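Local coordinates for protein phosphoglycerol transferase GacH (Streptococcus pyogenes MGAS5005, PDB 6DGM) that probably transfers sn-glycerol 1-phosphate onto a rhamnose polysaccharide of the streptococcal cell wall, using a manganese-binding domain of the alkaline phosphatase superfamily, at residues S46-D51 and G269-G274; D83-G88 and E286-T291; I210-D215 and A239-F244. One frame throughout, in Å; residues are numbered along the deposited sequence.

Overall arrangement
All three interactions lie in the sulfatase-family part of the chain. The chain reaches 46-51 first, then 83-88, 210-215, 239-244, 269-274 and 286-291, so interactions 1 and 2 interlace while interaction 3 falls within the span of both. Interaction 1 follows the neighbouring parallel strands 40-46 and 263-269 of the large mixed sheet and holds the manganese. Interaction 2, its centre about 8 Å away, borders strands 77-81 and 290-297. These two build the metal and phosphate pocket. The centre of interaction 3 is about 12 Å from that of interaction 1, and it backs the manganese-site loop through Trp212 on Pro273.

Interaction 1 of 3, residues S46-D51 and G269-G274; sequences SESLSD and GDHLPG. With MN (manganese (II) ion), chain C; 1GP (sn-glycerol-1-phosphate), chain D.
The manganese site of this alkaline phosphatase-type domain draws Glu47 together with Asp270 and His271. Glu47 chelates the ion through both oxygens, OE1 at 2.2 Å and OE2 at 2.3 Å from the manganese. Asp270 binds the same ion through OD2 at 2.1 Å, and His271 binds it through NE2. O2P of the sn-glycerol-1-phosphate and Thr89 complete the shell. The two carboxylate planes stand 76° apart, and the ion between them lets Glu47 OE2 and Asp270 OD2 come within 3.2 Å of each other.

The second shell fixes these ligands. With chi1 at 54°, CG of Asp270 sits between its own backbone N and carbonyl carbon; OD2 goes to the metal while OD1 takes the Ser48 N-H on its syn side, at 2.8 Å and 166°. Ser48 OG gives its proton to the anti lone pair of Glu47 OE1, 2.7 Å away. The imidazole is held by ND1 of His271, which donates to Leu272 O at 2.8 Å, leaving NE2 for the metal. Behind the site, Gly269 CA lies 3.3 Å from Leu49 O, a CA-H...O contact in tight packing.

Both segments run on from parallel sheet strands, 40-46 and 263-269. Leu49 rests on helix 229-257, whose Tyr238 hydroxyl bonds Ser48 O, while Ser50 and Leu272 lean on strand 290-297.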
loop_
_atom_site.group_PDB
_atom_site.type_symbol
_atom_site.label_atom_id
_atom_site.label_comp_id
_atom_site.label_asym_id
_atom_site.label_seq_id
_atom_site.Cartn_x
_atom_site.Cartn_y
_atom_site.Cartn_z
ATOM N N SER A 46 4.672 -1.766 -5.644
ATOM C CA SER A 46 5.862 -1.978 -6.463
ATOM C C SER A 46 6.632 -3.137 -5.826
ATOM O O SER A 46 7.320 -2.967 -4.813
ATOM C CB SER A 46 6.685 -0.696 -6.517
ATOM O OG SER A 46 7.806 -0.842 -7.378
ATOM N N GLU A 47 6.471 -4.322 -6.403
ATOM C CA GLU A 47 6.966 -5.559 -5.820
ATOM C C GLU A 47 8.430 -5.457 -5.437
ATOM O O GLU A 47 9.285 -5.151 -6.264
ATOM C CB GLU A 47 6.763 -6.667 -6.852
ATOM C CG GLU A 47 7.335 -8.042 -6.463
ATOM C CD GLU A 47 6.807 -8.528 -5.131
ATOM O OE1 GLU A 47 7.628 -8.690 -4.209
ATOM O OE2 GLU A 47 5.589 -8.745 -5.008
ATOM N N SER A 48 8.702 -5.733 -4.176
ATOM C CA SER A 48 10.047 -5.848 -3.632
ATOM C C SER A 48 10.868 -4.570 -3.732
ATOM O O SER A 48 12.092 -4.628 -3.606
ATOM C CB SER A 48 10.803 -7.016 -4.285
ATOM O OG SER A 48 10.240 -8.255 -3.912
ATOM N N LEU A 49 10.254 -3.405 -3.911
ATOM C CA LEU A 49 11.027 -2.180 -4.073
ATOM C C LEU A 49 11.465 -1.580 -2.736
ATOM O O LEU A 49 10.644 -1.203 -1.898
ATOM C CB LEU A 49 10.245 -1.151 -4.890
ATOM C CG LEU A 49 11.066 0.120 -5.151
ATOM C CD1 LEU A 49 10.862 0.595 -6.569
ATOM C CD2 LEU A 49 10.733 1.225 -4.156
ATOM N N SER A 50 12.771 -1.405 -2.574
ATOM C CA SER A 50 13.287 -0.787 -1.364
ATOM C C SER A 50 14.728 -0.368 -1.618
ATOM O O SER A 50 15.537 -1.162 -2.118
ATOM C CB SER A 50 13.199 -1.754 -0.176
ATOM O OG SER A 50 13.440 -1.075 1.053
ATOM N N ASP A 51 15.048 0.866 -1.256
ATOM C CA ASP A 51 16.344 1.438 -1.569
ATOM C C ASP A 51 17.443 0.634 -0.903
ATOM O O ASP A 51 17.499 0.586 0.326
ATOM C CB ASP A 51 16.392 2.874 -1.058
ATOM C CG ASP A 51 17.612 3.636 -1.537
ATOM O OD1 ASP A 51 18.563 3.026 -2.073
ATOM O OD2 ASP A 51 17.619 4.873 -1.371
ATOM N N GLY A 269 6.884 0.037 -1.876
ATOM C CA GLY A 269 7.364 -1.329 -1.919
ATOM C C GLY A 269 6.707 -2.143 -0.819
ATOM O O GLY A 269 6.529 -1.688 0.317
ATOM N N ASP A 270 6.340 -3.386 -1.154
ATOM C CA ASP A 270 5.626 -4.218 -0.186
ATOM C C ASP A 270 6.534 -4.763 0.914
ATOM O O ASP A 270 6.093 -4.923 2.056
ATOM C CB ASP A 270 4.827 -5.327 -0.872
ATOM C CG ASP A 270 5.659 -6.213 -1.810
ATOM O OD1 ASP A 270 6.789 -5.843 -2.201
ATOM O OD2 ASP A 270 5.177 -7.318 -2.148
ATOM N N HIS A 271 7.777 -5.118 0.577
ATOM C CA HIS A 271 8.752 -5.692 1.495
ATOM C C HIS A 271 10.093 -5.637 0.769
ATOM O O HIS A 271 10.145 -5.423 -0.450
ATOM C CB HIS A 271 8.420 -7.162 1.840
ATOM C CG HIS A 271 8.136 -7.989 0.624
ATOM N ND1 HIS A 271 9.134 -8.428 -0.224
ATOM C CD2 HIS A 271 6.968 -8.396 0.075
ATOM C CE1 HIS A 271 8.587 -9.082 -1.236
ATOM N NE2 HIS A 271 7.276 -9.075 -1.077
ATOM N N LEU A 272 11.170 -5.813 1.528
ATOM C CA LEU A 272 12.488 -5.920 0.920
ATOM C C LEU A 272 12.572 -7.200 0.092
ATOM O O LEU A 272 11.890 -8.186 0.391
ATOM C CB LEU A 272 13.569 -5.966 2.002
ATOM C CG LEU A 272 14.162 -4.621 2.415
ATOM C CD1 LEU A 272 13.188 -3.780 3.225
ATOM C CD2 LEU A 272 15.454 -4.804 3.170
ATOM N N PRO A 273 13.421 -7.219 -0.936
ATOM C CA PRO A 273 13.717 -8.485 -1.618
ATOM C C PRO A 273 14.415 -9.445 -0.671
ATOM O O PRO A 273 15.225 -9.039 0.167
ATOM C CB PRO A 273 14.657 -8.058 -2.741
ATOM C CG PRO A 273 15.377 -6.867 -2.167
ATOM C CD PRO A 273 14.306 -6.126 -1.394
ATOM N N GLY A 274 14.121 -10.741 -0.828
ATOM C CA GLY A 274 14.684 -11.743 0.050
ATOM C C GLY A 274 16.041 -12.197 -0.446
ATOM O O GLY A 274 16.224 -13.362 -0.836
HETATM MN MN MN C . 5.962 -9.121 -2.780
HETATM C C3 1GP D . 2.432 -13.071 -7.184
HETATM O O3 1GP D . 1.926 -11.122 -5.807
HETATM C C2 1GP D . 2.423 -12.476 -5.792
HETATM O O2 1GP D . 1.121 -13.302 -7.694
HETATM C C1 1GP D . 3.815 -12.509 -5.180
HETATM O O1P 1GP D . 3.751 -12.241 -3.776
HETATM O O2P 1GP D . 6.146 -11.355 -3.033
HETATM O O3P 1GP D . 4.499 -12.677 -1.463
HETATM O O4P 1GP D . 5.684 -13.841 -3.390
HETATM P P 1GP D . 5.080 -12.495 -2.883
#

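Interaction 2 of 3, residues D83-G88 and E286-T291. With 1GP (sn-glycerol-1-phosphate), chain D.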
loop_
_atom_site.group_PDB
_atom_site.type_symbol
_atom_site.label_atom_id
_atom_site.label_comp_id
_atom_site.label_asym_id
_atom_site.label_seq_id
_atom_site.Cartn_x
_atom_site.Cartn_y
_atom_site.Cartn_z
ATOM N N ASP A 83 5.263 -5.940 7.178
ATOM C CA ASP A 83 5.058 -7.030 8.113
ATOM C C ASP A 83 5.889 -8.264 7.813
ATOM O O ASP A 83 5.895 -9.179 8.647
ATOM C CB ASP A 83 3.578 -7.423 8.130
ATOM C CG ASP A 83 2.713 -6.304 8.634
ATOM O OD1 ASP A 83 2.755 -6.047 9.851
ATOM O OD2 ASP A 83 2.049 -5.637 7.815
ATOM N N SER A 84 6.594 -8.309 6.681
ATOM C CA SER A 84 7.317 -9.522 6.316
ATOM C C SER A 84 8.520 -9.162 5.466
ATOM O O SER A 84 8.753 -7.996 5.144
ATOM C CB SER A 84 6.369 -10.533 5.671
ATOM O OG SER A 84 5.577 -9.908 4.683
ATOM N N TYR A 85 9.318 -10.186 5.166
ATOM C CA TYR A 85 10.569 -10.053 4.426
ATOM C C TYR A 85 10.575 -11.080 3.312
ATOM O O TYR A 85 10.287 -12.252 3.552
ATOM C CB TYR A 85 11.757 -10.280 5.364
ATOM C CG TYR A 85 13.107 -10.295 4.678
ATOM C CD1 TYR A 85 13.694 -9.126 4.226
ATOM C CD2 TYR A 85 13.802 -11.482 4.521
ATOM C CE1 TYR A 85 14.940 -9.141 3.602
ATOM C CE2 TYR A 85 15.044 -11.503 3.909
ATOM C CZ TYR A 85 15.597 -10.328 3.453
ATOM O OH TYR A 85 16.837 -10.354 2.847
ATOM N N GLY A 86 10.871 -10.626 2.089
ATOM C CA GLY A 86 10.967 -11.507 0.942
ATOM C C GLY A 86 9.663 -12.093 0.476
ATOM O O GLY A 86 9.658 -13.037 -0.310
ATOM N N GLY A 87 8.546 -11.540 0.920
ATOM C CA GLY A 87 7.241 -12.052 0.557
ATOM C C GLY A 87 6.210 -11.403 1.454
ATOM O O GLY A 87 6.544 -10.620 2.337
ATOM N N GLY A 88 4.949 -11.733 1.201
ATOM C CA GLY A 88 3.844 -11.172 1.954
ATOM C C GLY A 88 3.033 -10.125 1.223
ATOM O O GLY A 88 2.200 -9.466 1.849
ATOM N N GLU A 286 15.954 -3.065 12.139
ATOM C CA GLU A 286 14.684 -2.474 11.728
ATOM C C GLU A 286 14.633 -2.282 10.215
ATOM O O GLU A 286 13.557 -2.382 9.613
ATOM C CB GLU A 286 14.437 -1.154 12.469
ATOM C CG GLU A 286 15.393 -0.016 12.121
ATOM C CD GLU A 286 16.673 -0.028 12.952
ATOM O OE1 GLU A 286 16.910 -1.007 13.695
ATOM O OE2 GLU A 286 17.438 0.955 12.865
ATOM N N ASN A 287 15.792 -2.048 9.578
ATOM C CA ASN A 287 15.817 -1.786 8.142
ATOM C C ASN A 287 15.496 -3.019 7.310
ATOM O O ASN A 287 15.286 -2.893 6.103
ATOM C CB ASN A 287 17.173 -1.204 7.740
ATOM C CG ASN A 287 17.324 0.249 8.162
ATOM O OD1 ASN A 287 16.366 1.016 8.121
ATOM N ND2 ASN A 287 18.520 0.627 8.576
ATOM N N LYS A 288 15.426 -4.198 7.922
ATOM C CA LYS A 288 14.953 -5.371 7.190
ATOM C C LYS A 288 13.480 -5.257 6.815
ATOM O O LYS A 288 13.026 -5.995 5.935
ATOM C CB LYS A 288 15.220 -6.615 8.027
ATOM C CG LYS A 288 14.885 -7.931 7.383
ATOM C CD LYS A 288 15.402 -9.078 8.273
ATOM C CE LYS A 288 14.852 -10.421 7.831
ATOM N NZ LYS A 288 15.381 -11.520 8.714
ATOM N N TYR A 289 12.732 -4.332 7.438
ATOM C CA TYR A 289 11.289 -4.232 7.254
ATOM C C TYR A 289 10.831 -2.831 6.872
ATOM O O TYR A 289 9.647 -2.513 7.037
ATOM C CB TYR A 289 10.559 -4.704 8.521
ATOM C CG TYR A 289 10.899 -6.133 8.857
ATOM C CD1 TYR A 289 10.219 -7.178 8.257
ATOM C CD2 TYR A 289 11.937 -6.445 9.740
ATOM C CE1 TYR A 289 10.522 -8.495 8.548
ATOM C CE2 TYR A 289 12.260 -7.772 10.027
ATOM C CZ TYR A 289 11.549 -8.789 9.424
ATOM O OH TYR A 289 11.864 -10.098 9.694
ATOM N N LEU A 290 11.716 -1.995 6.328
ATOM C CA LEU A 290 11.372 -0.619 5.985
ATOM C C LEU A 290 11.561 -0.390 4.489
ATOM O O LEU A 290 12.697 -0.328 3.999
ATOM C CB LEU A 290 12.206 0.371 6.801
ATOM C CG LEU A 290 11.901 0.388 8.299
ATOM C CD1 LEU A 290 12.911 1.224 9.046
ATOM C CD2 LEU A 290 10.478 0.908 8.541
ATOM N N THR A 291 10.447 -0.210 3.780
ATOM C CA THR A 291 10.457 0.089 2.356
ATOM C C THR A 291 10.151 1.570 2.130
ATOM O O THR A 291 9.842 2.320 3.057
ATOM C CB THR A 291 9.407 -0.758 1.634
ATOM O OG1 THR A 291 8.098 -0.320 2.047
ATOM C CG2 THR A 291 9.560 -2.235 1.949
HETATM C C3 1GP D . 2.432 -13.071 -7.184
HETATM O O3 1GP D . 1.926 -11.122 -5.807
HETATM C C2 1GP D . 2.423 -12.476 -5.792
HETATM O O2 1GP D . 1.121 -13.302 -7.694
HETATM C C1 1GP D . 3.815 -12.509 -5.180
HETATM O O1P 1GP D . 3.751 -12.241 -3.776
HETATM O O2P 1GP D . 6.146 -11.355 -3.033
HETATM O O3P 1GP D . 4.499 -12.677 -1.463
HETATM O O4P 1GP D . 5.684 -13.841 -3.390
HETATM P P 1GP D . 5.080 -12.495 -2.883
HETATM O O HOH W 1 10.775 -6.381 4.352
#
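Lys288 lies across the ring of Tyr85 at about a right angle to that side chain. Its side chain is fully extended, carrying CE over one face of the phenol ring, 3.8 Å from the centroid of Tyr85, in a CH-pi contact. CG of Lys288 meets the ring nearer its rim, 3.6 Å from Tyr85 CD1. Beyond CE the chain lifts off the ring: NZ of Lys288 is 4.9 Å from the centroid of Tyr85, off centre toward the CD2 side, a cation-pi contact, and its salt bridge is to Asp278. In Tyr85, CG anti to the backbone N (chi1 175°) sends the ring out to Lys288, the turn about chi2 presents its face, and its hydroxyl is bonded to the backbone of Tyr276.

The 83-88 loop links strand 77-81 to helix 89-98 and forms part of the substrate pocket; 286-288 is a 3-10 turn leading into strand 290-297, the antiparallel neighbour of 77-81 in the large sheet. In Tyr289 CG stands beside the backbone N (chi1 -59°), which brings the ring alongside Ser84 and Tyr85, with Lys288 CG over one of its faces. CE1 of Tyr289 packs 3.9 Å from Tyr85 CB, and its CD1 is 3.5 Å from Ser84 O. A water bridges the two backbones, donating to Ser84 O at 2.7 Å and to Lys288 O at 2.8 Å.

Ser84 OG folds back to donate to Gly87 O at 2.6 Å, which braces the glycine turn. Gly88, the N-cap of the helix, gives its N-H to phosphate oxygen O3P at 147°. Its backbone angles would press a CB against Gly87 O, and Ser84 OG also occupies that place. Thr89 N also bonds the ligand, and the positive end of the helix dipole probably helps to hold the phosphate.

Interaction 3 of 3, residues I210-D215 and A239-F244; sequences IPWSSD and ARLLSF
Arg240 meets Ser214 because its chi1 of -71° sets CG beside the backbone N, and from there the chain runs straight out to NE along the loop. In Ser214 chi1 is -176°, which brings OG in over the root of the arginine, 3.6 Å from Arg240 CB. The same OG comes to the ring edge of Phe244, one helical turn further on. At the far end NH1 of Arg240 donates to Ser214 O at 3.1 Å and 159°, with the acceptor nearly in the guanidinium plane. Asp215 O lies over one face of that group instead, 3.4 Å from Arg240 NH1, poorly angled for a bond.

This contact lays the loop that follows strand 200-204 along the long helix 229-257, on the outer part of the sulfatase-family domain: its centre is about 22 Å from that of the chain. NE of Arg240 bonds Ile220 O farther along the same loop, so one side chain bonds the loop backbone at two places, with weak bonds to Pro217 O and Glu218 O.

Leu241 packs between Trp212 and Ser214. Its CG is 3.9 Å from Ser214 CB, while its CD1 lies 3.9 Å from Trp212 CB and meets the indole edge at Trp212 CD1, 4.0 Å away. The indole NE1 bonds Asn208 O, and its ring makes a T-shaped contact with Tyr238 and packs against Pro273 of the manganese-site loop.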
loop_
_atom_site.group_PDB
_atom_site.type_symbol
_atom_site.label_atom_id
_atom_site.label_comp_id
_atom_site.label_asym_id
_atom_site.label_seq_id
_atom_site.Cartn_x
_atom_site.Cartn_y
_atom_site.Cartn_z
ATOM N N ILE A 210 11.524 -11.970 -7.095
ATOM C CA ILE A 210 12.496 -13.047 -7.178
ATOM C C ILE A 210 12.049 -14.061 -8.232
ATOM O O ILE A 210 10.862 -14.332 -8.349
ATOM C CB ILE A 210 12.692 -13.677 -5.792
ATOM C CG1 ILE A 210 13.889 -14.629 -5.764
ATOM C CG2 ILE A 210 11.400 -14.396 -5.350
ATOM C CD1 ILE A 210 14.150 -15.190 -4.372
ATOM N N PRO A 211 12.959 -14.649 -9.010
ATOM C CA PRO A 211 14.413 -14.487 -9.116
ATOM C C PRO A 211 14.777 -13.322 -10.038
ATOM O O PRO A 211 14.041 -13.034 -10.994
ATOM C CB PRO A 211 14.863 -15.822 -9.707
ATOM C CG PRO A 211 13.739 -16.257 -10.546
ATOM C CD PRO A 211 12.465 -15.704 -9.926
ATOM N N TRP A 212 15.908 -12.684 -9.738
ATOM C CA TRP A 212 16.336 -11.463 -10.416
ATOM C C TRP A 212 17.393 -11.815 -11.452
ATOM O O TRP A 212 18.387 -12.472 -11.132
ATOM C CB TRP A 212 16.910 -10.465 -9.400
ATOM C CG TRP A 212 15.965 -10.248 -8.277
ATOM C CD1 TRP A 212 14.868 -9.457 -8.289
ATOM C CD2 TRP A 212 15.995 -10.879 -6.983
ATOM N NE1 TRP A 212 14.211 -9.537 -7.085
ATOM C CE2 TRP A 212 14.878 -10.411 -6.270
ATOM C CE3 TRP A 212 16.856 -11.798 -6.371
ATOM C CZ2 TRP A 212 14.600 -10.819 -4.966
ATOM C CZ3 TRP A 212 16.580 -12.209 -5.074
ATOM C CH2 TRP A 212 15.462 -11.716 -4.388
ATOM N N SER A 213 17.175 -11.400 -12.695
ATOM C CA SER A 213 18.095 -11.728 -13.785
ATOM C C SER A 213 18.274 -10.487 -14.639
ATOM O O SER A 213 17.338 -10.075 -15.328
ATOM C CB SER A 213 17.547 -12.872 -14.637
ATOM O OG SER A 213 18.508 -13.357 -15.576
ATOM N N SER A 214 19.462 -9.898 -14.599
ATOM C CA SER A 214 19.734 -8.716 -15.406
ATOM C C SER A 214 21.232 -8.531 -15.537
ATOM O O SER A 214 21.939 -8.481 -14.530
ATOM C CB SER A 214 19.108 -7.473 -14.759
ATOM O OG SER A 214 19.304 -6.349 -15.599
ATOM N N ASP A 215 21.716 -8.414 -16.779
ATOM C CA ASP A 215 23.121 -8.165 -17.036
ATOM C C ASP A 215 23.444 -6.708 -17.294
ATOM O O ASP A 215 24.627 -6.355 -17.298
ATOM C CB ASP A 215 23.580 -9.009 -18.230
ATOM C CG ASP A 215 23.782 -10.456 -17.840
ATOM O OD1 ASP A 215 24.672 -10.672 -17.004
ATOM O OD2 ASP A 215 23.014 -11.334 -18.286
ATOM N N ALA A 239 19.549 -4.491 -8.231
ATOM C CA ALA A 239 19.810 -3.061 -8.365
ATOM C C ALA A 239 19.663 -2.605 -9.816
ATOM O O ALA A 239 19.140 -1.512 -10.082
ATOM C CB ALA A 239 21.200 -2.700 -7.840
ATOM N N ARG A 240 20.125 -3.422 -10.759
ATOM C CA ARG A 240 19.941 -3.116 -12.172
ATOM C C ARG A 240 18.461 -3.026 -12.514
ATOM O O ARG A 240 18.026 -2.098 -13.199
ATOM C CB ARG A 240 20.644 -4.166 -13.034
ATOM C CG ARG A 240 22.144 -4.054 -12.978
ATOM C CD ARG A 240 22.803 -5.291 -13.531
ATOM N NE ARG A 240 24.252 -5.113 -13.545
ATOM C CZ ARG A 240 25.130 -6.075 -13.773
ATOM N NH1 ARG A 240 24.720 -7.312 -14.008
ATOM N NH2 ARG A 240 26.425 -5.795 -13.743
ATOM N N LEU A 241 17.667 -3.995 -12.044
ATOM C CA LEU A 241 16.229 -3.968 -12.292
ATOM C C LEU A 241 15.577 -2.741 -11.664
ATOM O O LEU A 241 14.702 -2.118 -12.277
ATOM C CB LEU A 241 15.599 -5.267 -11.784
ATOM C CG LEU A 241 15.961 -6.499 -12.620
ATOM C CD1 LEU A 241 15.510 -7.766 -11.903
ATOM C CD2 LEU A 241 15.315 -6.459 -13.982
ATOM N N LEU A 242 16.016 -2.345 -10.467
ATOM C CA LEU A 242 15.477 -1.130 -9.865
ATOM C C LEU A 242 15.725 0.086 -10.749
ATOM O O LEU A 242 14.891 1.004 -10.807
ATOM C CB LEU A 242 16.079 -0.863 -8.491
ATOM C CG LEU A 242 15.550 -1.651 -7.306
ATOM C CD1 LEU A 242 16.104 -1.017 -6.021
ATOM C CD2 LEU A 242 14.038 -1.726 -7.231
ATOM N N SER A 243 16.893 0.135 -11.407
ATOM C CA SER A 243 17.216 1.292 -12.236
ATOM C C SER A 243 16.197 1.478 -13.358
ATOM O O SER A 243 15.896 2.623 -13.737
ATOM C CB SER A 243 18.647 1.174 -12.775
ATOM O OG SER A 243 18.709 0.353 -13.930
ATOM N N PHE A 244 15.657 0.376 -13.901
ATOM C CA PHE A 244 14.608 0.486 -14.915
ATOM C C PHE A 244 13.308 0.964 -14.285
ATOM O O PHE A 244 12.642 1.868 -14.800
ATOM C CB PHE A 244 14.361 -0.859 -15.620
ATOM C CG PHE A 244 15.478 -1.301 -16.519
ATOM C CD1 PHE A 244 15.601 -0.778 -17.790
ATOM C CD2 PHE A 244 16.385 -2.272 -16.108
ATOM C CE1 PHE A 244 16.635 -1.186 -18.636
ATOM C CE2 PHE A 244 17.422 -2.667 -16.939
ATOM C CZ PHE A 244 17.546 -2.134 -18.206
#